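Protein (thiaminase I) (Bacillus subtilis, PDB 3THI) breaks down thiamin by a transferase reaction in which another nucleophile replaces the thiazole on the pyrimidine part of the vitamin. Local coordinates at residues Leu3-Tyr8 / Asn283-Ala288; Glu35-Asp40 / Asp48-Phe53. All coordinates share one frame; numbering follows the deposited sequence.

Contact 1: Leu3-Tyr8 / Asn283-Ala288; sequences LKVAIY and NVMASA
Met285 projects from the C-terminal part of helix 275-286 and meets Val5 of strand 2-6 tip to tip: its SD lies 3.3 Å from Val5 CG1, a close apolar approach of sulfur to methyl. The terminal methyl stays on the same branch, with Met285 CE 3.5 Å from Val5 CG1, and also reaches Ile7, Met285 CE lying 3.7 Å from Ile7 CG2. There the two side chains cross at about a right angle, and the Ala6 carbonyl oxygen lies beside the methyl, Ala6 O being 4.2 Å from Met285 CE. The interface is small, 116 Å² in all, and wholly apolar between side chains. The shape of the methionine accounts for this double contact. Its chain runs extended through CG, then bends at the thioether (chi3 72°), which turns CE along the strand from Val5 toward Ile7. On the strand side, CG1 is the branch of Val5 placed opposite its own backbone nitrogen (chi1 -156°), and it alone of the two methyls meets the sulfur. Ile7 offers its CG2 branch, while the longer CG1-CD1 arm leads elsewhere.

Backbone bonds from Val5 to Glu35 and Thr37, and from Lys4 to Val52, hold the strand between its two parallel neighbours. The C-terminal part of the helix has its own ties: Asn283 bonds to the main chain of Asp76 and Asp78. Just beyond, Ser287 occupies the N-cap position of helix 288-295. This is helix-on-sheet packing in an alpha/beta lobe consistent with the periplasmic-binding-protein-like fold. Around the thioether, Val21 of helix 14-28 and Val54 of strand 52-56 also touch Met285, which therefore sits where two helices meet one face of the sheet.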
loop_
_atom_site.group_PDB
_atom_site.type_symbol
_atom_site.label_atom_id
_atom_site.label_comp_id
_atom_site.label_asym_id
_atom_site.label_seq_id
_atom_site.Cartn_x
_atom_site.Cartn_y
_atom_site.Cartn_z
ATOM N N LEU A 3 3.643 -22.053 -15.205
ATOM C CA LEU A 3 2.651 -21.261 -14.479
ATOM C C LEU A 3 2.800 -19.784 -14.835
ATOM O O LEU A 3 3.922 -19.265 -14.881
ATOM C CB LEU A 3 2.780 -21.464 -12.947
ATOM C CG LEU A 3 2.455 -22.846 -12.343
ATOM C CD1 LEU A 3 2.875 -22.897 -10.878
ATOM C CD2 LEU A 3 0.979 -23.170 -12.459
ATOM N N LYS A 4 1.676 -19.136 -15.151
ATOM C CA LYS A 4 1.668 -17.709 -15.463
ATOM C C LYS A 4 1.436 -16.988 -14.136
ATOM O O LYS A 4 0.440 -17.228 -13.437
ATOM C CB LYS A 4 0.593 -17.355 -16.487
ATOM C CG LYS A 4 0.927 -17.843 -17.880
ATOM C CD LYS A 4 -0.101 -17.415 -18.915
ATOM C CE LYS A 4 0.275 -17.970 -20.290
ATOM N NZ LYS A 4 -0.722 -17.689 -21.360
ATOM N N VAL A 5 2.390 -16.134 -13.783
ATOM C CA VAL A 5 2.367 -15.427 -12.518
ATOM C C VAL A 5 2.501 -13.945 -12.726
ATOM O O VAL A 5 3.229 -13.508 -13.615
ATOM C CB VAL A 5 3.590 -15.825 -11.651
ATOM C CG1 VAL A 5 3.307 -15.595 -10.174
ATOM C CG2 VAL A 5 4.010 -17.244 -11.927
ATOM N N ALA A 6 1.849 -13.176 -11.861
ATOM C CA ALA A 6 1.935 -11.724 -11.910
ATOM C C ALA A 6 2.225 -11.187 -10.512
ATOM O O ALA A 6 1.468 -11.451 -9.571
ATOM C CB ALA A 6 0.647 -11.116 -12.447
ATOM N N ILE A 7 3.368 -10.516 -10.361
ATOM C CA ILE A 7 3.736 -9.909 -9.081
ATOM C C ILE A 7 3.062 -8.527 -8.985
ATOM O O ILE A 7 2.531 -8.022 -9.982
ATOM C CB ILE A 7 5.293 -9.817 -8.891
ATOM C CG1 ILE A 7 5.984 -9.124 -10.069
ATOM C CG2 ILE A 7 5.868 -11.197 -8.719
ATOM C CD1 ILE A 7 5.925 -7.620 -10.038
ATOM N N TYR A 8 3.021 -7.947 -7.789
ATOM C CA TYR A 8 2.400 -6.630 -7.617
ATOM C C TYR A 8 3.263 -5.570 -8.307
ATOM O O TYR A 8 4.402 -5.337 -7.921
ATOM C CB TYR A 8 2.212 -6.309 -6.136
ATOM C CG TYR A 8 1.307 -5.131 -5.907
ATOM C CD1 TYR A 8 -0.052 -5.195 -6.222
ATOM C CD2 TYR A 8 1.809 -3.942 -5.388
ATOM C CE1 TYR A 8 -0.887 -4.096 -6.023
ATOM C CE2 TYR A 8 0.987 -2.841 -5.185
ATOM C CZ TYR A 8 -0.354 -2.921 -5.505
ATOM O OH TYR A 8 -1.146 -1.812 -5.323
ATOM N N ASN A 283 2.387 -19.443 -1.918
ATOM C CA ASN A 283 3.077 -19.493 -0.639
ATOM C C ASN A 283 4.520 -19.026 -0.733
ATOM O O ASN A 283 4.991 -18.287 0.136
ATOM C CB ASN A 283 2.997 -20.894 -0.047
ATOM C CG ASN A 283 1.796 -21.060 0.855
ATOM O OD1 ASN A 283 1.743 -20.485 1.946
ATOM N ND2 ASN A 283 0.810 -21.811 0.395
ATOM N N VAL A 284 5.219 -19.469 -1.779
ATOM C CA VAL A 284 6.608 -19.070 -2.012
ATOM C C VAL A 284 6.633 -17.549 -2.199
ATOM O O VAL A 284 7.392 -16.850 -1.541
ATOM C CB VAL A 284 7.206 -19.767 -3.277
ATOM C CG1 VAL A 284 8.509 -19.101 -3.685
ATOM C CG2 VAL A 284 7.455 -21.253 -3.008
ATOM N N MET A 285 5.748 -17.038 -3.046
ATOM C CA MET A 285 5.688 -15.607 -3.308
ATOM C C MET A 285 5.430 -14.793 -2.060
ATOM O O MET A 285 5.868 -13.658 -1.958
ATOM C CB MET A 285 4.624 -15.310 -4.347
ATOM C CG MET A 285 4.925 -15.896 -5.700
ATOM S SD MET A 285 3.613 -15.599 -6.869
ATOM C CE MET A 285 3.832 -13.878 -7.139
ATOM N N ALA A 286 4.747 -15.392 -1.092
ATOM C CA ALA A 286 4.429 -14.720 0.162
ATOM C C ALA A 286 5.355 -15.163 1.301
ATOM O O ALA A 286 5.253 -14.655 2.428
ATOM C CB ALA A 286 2.970 -14.986 0.532
ATOM N N SER A 287 6.275 -16.085 1.008
ATOM C CA SER A 287 7.181 -16.590 2.041
ATOM C C SER A 287 8.081 -15.493 2.559
ATOM O O SER A 287 8.356 -14.517 1.855
ATOM C CB SER A 287 8.043 -17.757 1.536
ATOM O OG SER A 287 9.198 -17.298 0.843
ATOM N N ALA A 288 8.527 -15.662 3.799
ATOM C CA ALA A 288 9.404 -14.713 4.442
ATOM C C ALA A 288 10.726 -14.601 3.671
ATOM O O ALA A 288 11.267 -13.501 3.491
ATOM C CB ALA A 288 9.637 -15.131 5.888
#

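Contact 2: Glu35-Asp40 / Asp48-Phe53; sequences EFTDWD and DDLDVF
Trp39 and Leu50 both set their CG opposite the backbone nitrogen (chi1 177° and -175°), and these extended torsions carry the indole and the isobutyl group into contact. The setting is an alpha/beta lobe consistent with the periplasmic-binding-protein-like fold, in which strands 33-36 and 52-56 flank strand 2-6; the contact spans the region where the chain leaves strand 33-36 and enters strand 52-56, with Phe53 in the latter. Leu50 CD2 sits over one face of the indole, 3.8 Å from the centroid of the five-membered ring of Trp39, in a CH-pi contact displaced toward the rim. Its nearest ring atom is Trp39 CG, 3.5 Å from Leu50 CD2. The other methyl of the leucine serves Thr37, Leu50 CD1 lying 4.1 Å from Thr37 OG1 as the two side chains pass alongside one another, pointing opposite ways. That hydroxyl donates to Glu35 O from above the carbonyl plane, which ties the threonine back to Glu35 in strand 33-36.

Phe53 meets the six-membered half of the indole. The two ring planes make 59°, with centroids 4.9 Å apart, a tilted aromatic pair in which the CB of the phenylalanine also packs on Trp39 CE3. Ala6 of the central strand touches both Trp39 and Leu50, while Pro46 and Pro47 of the intervening loop pack on the indole. The tryptophan is held at its polar end as well: NE1 is hydrogen-bonded to Asp45 O in that loop, which should restrict rotation of the ring. Where the two aromatic side chains come closest, Trp39 CZ3 lies 3.5 Å from Phe53 CD1.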
loop_
_atom_site.group_PDB
_atom_site.type_symbol
_atom_site.label_atom_id
_atom_site.label_comp_id
_atom_site.label_asym_id
_atom_site.label_seq_id
_atom_site.Cartn_x
_atom_site.Cartn_y
_atom_site.Cartn_z
ATOM N N GLU A 35 6.033 -17.948 -15.941
ATOM C CA GLU A 35 5.922 -16.964 -17.015
ATOM C C GLU A 35 5.339 -15.694 -16.415
ATOM O O GLU A 35 4.121 -15.564 -16.271
ATOM C CB GLU A 35 5.041 -17.458 -18.167
ATOM C CG GLU A 35 4.986 -16.464 -19.328
ATOM C CD GLU A 35 4.204 -16.964 -20.539
ATOM O OE1 GLU A 35 4.317 -18.159 -20.898
ATOM O OE2 GLU A 35 3.486 -16.138 -21.145
ATOM N N PHE A 36 6.221 -14.783 -16.018
ATOM C CA PHE A 36 5.795 -13.532 -15.412
ATOM C C PHE A 36 5.064 -12.660 -16.396
ATOM O O PHE A 36 5.543 -12.379 -17.495
ATOM C CB PHE A 36 6.971 -12.800 -14.795
ATOM C CG PHE A 36 7.520 -13.478 -13.576
ATOM C CD1 PHE A 36 8.496 -14.460 -13.691
ATOM C CD2 PHE A 36 7.064 -13.121 -12.301
ATOM C CE1 PHE A 36 9.020 -15.076 -12.561
ATOM C CE2 PHE A 36 7.575 -13.727 -11.161
ATOM C CZ PHE A 36 8.561 -14.710 -11.288
ATOM N N THR A 37 3.872 -12.259 -15.982
ATOM C CA THR A 37 2.988 -11.435 -16.785
ATOM C C THR A 37 2.756 -10.103 -16.095
ATOM O O THR A 37 3.002 -9.963 -14.906
ATOM C CB THR A 37 1.639 -12.146 -16.950
ATOM O OG1 THR A 37 1.876 -13.522 -17.286
ATOM C CG2 THR A 37 0.809 -11.496 -18.049
ATOM N N ASP A 38 2.350 -9.108 -16.866
ATOM C CA ASP A 38 2.055 -7.804 -16.316
ATOM C C ASP A 38 0.554 -7.784 -16.093
ATOM O O ASP A 38 -0.219 -7.876 -17.039
ATOM C CB ASP A 38 2.441 -6.705 -17.304
ATOM C CG ASP A 38 3.690 -5.960 -16.890
ATOM O OD1 ASP A 38 4.723 -6.616 -16.625
ATOM O OD2 ASP A 38 3.637 -4.710 -16.840
ATOM N N TRP A 39 0.140 -7.728 -14.838
ATOM C CA TRP A 39 -1.271 -7.695 -14.530
ATOM C C TRP A 39 -1.507 -6.742 -13.375
ATOM O O TRP A 39 -0.827 -6.813 -12.349
ATOM C CB TRP A 39 -1.782 -9.089 -14.187
ATOM C CG TRP A 39 -3.239 -9.089 -13.794
ATOM C CD1 TRP A 39 -4.319 -9.026 -14.633
ATOM C CD2 TRP A 39 -3.767 -9.132 -12.460
ATOM N NE1 TRP A 39 -5.486 -9.027 -13.901
ATOM C CE2 TRP A 39 -5.174 -9.093 -12.569
ATOM C CE3 TRP A 39 -3.185 -9.200 -11.187
ATOM C CZ2 TRP A 39 -6.007 -9.122 -11.451
ATOM C CZ3 TRP A 39 -4.018 -9.226 -10.076
ATOM C CH2 TRP A 39 -5.415 -9.188 -10.218
ATOM N N ASP A 40 -2.480 -5.857 -13.549
ATOM C CA ASP A 40 -2.819 -4.861 -12.537
ATOM C C ASP A 40 -4.279 -5.004 -12.085
ATOM O O ASP A 40 -5.205 -4.836 -12.884
ATOM C CB ASP A 40 -2.549 -3.467 -13.121
ATOM C CG ASP A 40 -2.930 -2.332 -12.182
ATOM O OD1 ASP A 40 -3.041 -2.528 -10.950
ATOM O OD2 ASP A 40 -3.114 -1.219 -12.699
ATOM N N ASP A 48 -8.155 -15.712 -17.393
ATOM C CA ASP A 48 -8.338 -17.144 -17.178
ATOM C C ASP A 48 -7.026 -17.934 -17.107
ATOM O O ASP A 48 -6.931 -18.933 -16.385
ATOM C CB ASP A 48 -9.214 -17.736 -18.289
ATOM C CG ASP A 48 -10.672 -17.308 -18.194
ATOM O OD1 ASP A 48 -10.974 -16.245 -17.601
ATOM O OD2 ASP A 48 -11.517 -18.052 -18.736
ATOM N N ASP A 49 -6.022 -17.487 -17.853
ATOM C CA ASP A 49 -4.738 -18.181 -17.877
ATOM C C ASP A 49 -3.655 -17.654 -16.927
ATOM O O ASP A 49 -2.508 -18.090 -16.978
ATOM C CB ASP A 49 -4.220 -18.333 -19.318
ATOM C CG ASP A 49 -4.106 -17.012 -20.065
ATOM O OD1 ASP A 49 -4.408 -15.936 -19.498
ATOM O OD2 ASP A 49 -3.708 -17.057 -21.248
ATOM N N LEU A 50 -4.025 -16.704 -16.075
ATOM C CA LEU A 50 -3.104 -16.163 -15.082
ATOM C C LEU A 50 -3.355 -17.005 -13.835
ATOM O O LEU A 50 -4.395 -16.868 -13.176
ATOM C CB LEU A 50 -3.400 -14.699 -14.796
ATOM C CG LEU A 50 -2.420 -14.008 -13.846
ATOM C CD1 LEU A 50 -1.001 -14.083 -14.405
ATOM C CD2 LEU A 50 -2.846 -12.560 -13.675
ATOM N N ASP A 51 -2.406 -17.889 -13.539
ATOM C CA ASP A 51 -2.510 -18.814 -12.415
ATOM C C ASP A 51 -2.371 -18.243 -11.019
ATOM O O ASP A 51 -3.130 -18.606 -10.131
ATOM C CB ASP A 51 -1.513 -19.952 -12.598
ATOM C CG ASP A 51 -1.718 -20.687 -13.893
ATOM O OD1 ASP A 51 -2.863 -21.117 -14.156
ATOM O OD2 ASP A 51 -0.738 -20.807 -14.659
ATOM N N VAL A 52 -1.348 -17.422 -10.809
ATOM C CA VAL A 52 -1.086 -16.808 -9.505
ATOM C C VAL A 52 -0.817 -15.328 -9.754
ATOM O O VAL A 52 -0.138 -14.961 -10.709
ATOM C CB VAL A 52 0.134 -17.455 -8.799
ATOM C CG1 VAL A 52 0.346 -16.844 -7.425
ATOM C CG2 VAL A 52 -0.076 -18.946 -8.650
ATOM N N PHE A 53 -1.335 -14.485 -8.876
ATOM C CA PHE A 53 -1.181 -13.054 -9.036
ATOM C C PHE A 53 -1.343 -12.354 -7.705
ATOM O O PHE A 53 -1.970 -12.880 -6.782
ATOM C CB PHE A 53 -2.231 -12.529 -10.027
ATOM C CG PHE A 53 -3.603 -13.104 -9.810
ATOM C CD1 PHE A 53 -4.477 -12.536 -8.893
ATOM C CD2 PHE A 53 -4.000 -14.256 -10.483
ATOM C CE1 PHE A 53 -5.725 -13.116 -8.650
ATOM C CE2 PHE A 53 -5.242 -14.840 -10.245
ATOM C CZ PHE A 53 -6.105 -14.272 -9.330
#

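Overall arrangement
From the N terminus, strand 2-6 supplies the first half of contact 1, and the chain passes through helix 14-28 to strand 33-36. Contact 2 then closes a short loop, with seven residues between its segments, leading into strand 52-56. Some 220 residues later, helix 275-286 returns to complete contact 1, whose long loop thus encloses the short one entirely. The contacts lie about 10 Å apart between centres and are joined through strand 2-6, which contributes to contact 1 and is flanked by the two strands of contact 2; Leu3 O probably bonds to Glu35 N. Val52 CG1, 3.5 Å from Met285 SD, joins them further. Together they tie a distant helix and a local loop to three neighbouring parallel strands.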